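Local coordinates for enoyl-CoA hydratase/isomerase (Mycobacterium avium, PDB 3P5M), which probably acts on enoyl-CoA thioesters as a hydratase or isomerase of the crotonase family, at residues A142-P145 with L146-R150. Numbering follows the deposited sequence.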
loop_
_atom_site.group_PDB
_atom_site.type_symbol
_atom_site.label_atom_id
_atom_site.label_comp_id
_atom_site.label_asym_id
_atom_site.label_seq_id
_atom_site.Cartn_x
_atom_site.Cartn_y
_atom_site.Cartn_z
ATOM N N ALA B 142 20.010 -5.493 17.972
ATOM C CA ALA B 142 20.855 -5.520 16.767
ATOM C C ALA B 142 20.136 -6.140 15.592
ATOM O O ALA B 142 20.367 -5.710 14.462
ATOM C CB ALA B 142 22.156 -6.290 17.029
ATOM N N LEU B 143 19.265 -7.125 15.828
ATOM C CA LEU B 143 18.555 -7.790 14.716
ATOM C C LEU B 143 17.532 -6.878 14.056
ATOM O O LEU B 143 17.566 -6.671 12.855
ATOM C CB LEU B 143 17.825 -9.075 15.162
ATOM C CG LEU B 143 18.656 -10.248 15.721
ATOM C CD1 LEU B 143 17.754 -11.293 16.349
ATOM C CD2 LEU B 143 19.434 -10.865 14.575
ATOM N N LEU B 144 16.633 -6.331 14.850
ATOM C CA LEU B 144 15.547 -5.497 14.328
ATOM C C LEU B 144 15.927 -4.293 13.412
ATOM O O LEU B 144 15.316 -4.109 12.345
ATOM C CB LEU B 144 14.592 -5.121 15.479
ATOM C CG LEU B 144 13.568 -6.193 15.909
ATOM C CD1 LEU B 144 12.966 -5.948 17.304
ATOM C CD2 LEU B 144 12.426 -6.179 14.912
ATOM N N PRO B 145 16.933 -3.485 13.777
ATOM C CA PRO B 145 17.194 -2.345 12.874
ATOM C C PRO B 145 17.613 -2.724 11.436
ATOM O O PRO B 145 17.317 -1.978 10.488
ATOM C CB PRO B 145 18.343 -1.602 13.572
ATOM C CG PRO B 145 18.191 -1.910 15.025
ATOM C CD PRO B 145 17.735 -3.390 15.027
ATOM N N LEU B 146 18.285 -3.865 11.272
ATOM C CA LEU B 146 18.686 -4.333 9.937
ATOM C C LEU B 146 17.518 -5.036 9.247
ATOM O O LEU B 146 17.663 -5.567 8.161
ATOM C CB LEU B 146 19.945 -5.247 10.031
ATOM C CG LEU B 146 21.303 -4.522 10.160
ATOM C CD1 LEU B 146 21.593 -3.731 8.895
ATOM C CD2 LEU B 146 21.348 -3.567 11.387
ATOM N N LEU B 147 16.363 -5.074 9.902
ATOM C CA LEU B 147 15.157 -5.645 9.287
ATOM C C LEU B 147 14.172 -4.548 8.903
ATOM O O LEU B 147 13.689 -4.520 7.753
ATOM C CB LEU B 147 14.500 -6.662 10.243
ATOM C CG LEU B 147 15.340 -7.912 10.523
ATOM C CD1 LEU B 147 14.673 -8.829 11.535
ATOM C CD2 LEU B 147 15.607 -8.671 9.235
ATOM N N ILE B 148 13.905 -3.636 9.855
ATOM C CA ILE B 148 12.830 -2.633 9.772
ATOM C C ILE B 148 13.323 -1.178 9.978
ATOM O O ILE B 148 12.518 -0.258 9.956
ATOM C CB ILE B 148 11.685 -2.935 10.794
ATOM C CG1 ILE B 148 12.203 -2.807 12.244
ATOM C CG2 ILE B 148 11.059 -4.351 10.586
ATOM C CD1 ILE B 148 11.099 -2.992 13.299
ATOM N N GLY B 149 14.628 -0.973 10.185
ATOM C CA GLY B 149 15.146 0.377 10.439
ATOM C C GLY B 149 15.021 0.761 11.913
ATOM O O GLY B 149 14.270 0.137 12.710
ATOM N N ARG B 150 15.800 1.757 12.306
ATOM C CA ARG B 150 15.861 2.154 13.727
ATOM C C ARG B 150 14.558 2.757 14.285
ATOM O O ARG B 150 14.251 2.572 15.465
ATOM C CB ARG B 150 17.043 3.119 13.920
ATOM C CG ARG B 150 17.186 3.730 15.278
ATOM C CD ARG B 150 18.517 4.504 15.340
ATOM N NE ARG B 150 18.371 5.617 16.261
ATOM C CZ ARG B 150 18.142 6.867 15.872
ATOM N NH1 ARG B 150 17.995 7.805 16.795
ATOM N NH2 ARG B 150 18.088 7.182 14.571
#
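Ile-148 holds CG1 between its backbone N and carbonyl carbon (chi1 65°) and extends beyond it (chi2 176°). This lays its CD1 beside Leu-144 CD2, 3.8 Å away, with the two side chains pointing the same way. The pair lies on a short helical turn of the crotonase fold, closed by backbone bonds, just before helix 150-159. Leu-144 O takes two backbone bonds here. Ile-148 N meets Leu-144 O at 2.9 Å, nearly in line with the C=O bond. Leu-147 N reaches Leu-144 O at 2.8 Å from above the carbonyl plane. One carbonyl thus accepts an i+4 (alpha-type) and an i+3 (3-10-type) bond. Gly-149 N bonds Pro-145 O at 2.9 Å. With positive phi (84°), Gly-149 is the first residue to leave the helical turn. It also sits at the N-cap position of helix 150-159. Leu-112 of helix 106-113 packs on both Leu-144 and Leu-147, while Thr-153 meets Leu-144, Pro-145 and Ile-148. The turn also lies at subunit interfaces: Arg-150 NH2 bonds Leu-112 O of a second subunit, and Leu-146 packs on Leu-146 of a third. Within the turn, Leu-146 CD2 lies 4.2 Å from Pro-145 CB. Leu-147 CG comes within 3.5 Å of Leu-143 O.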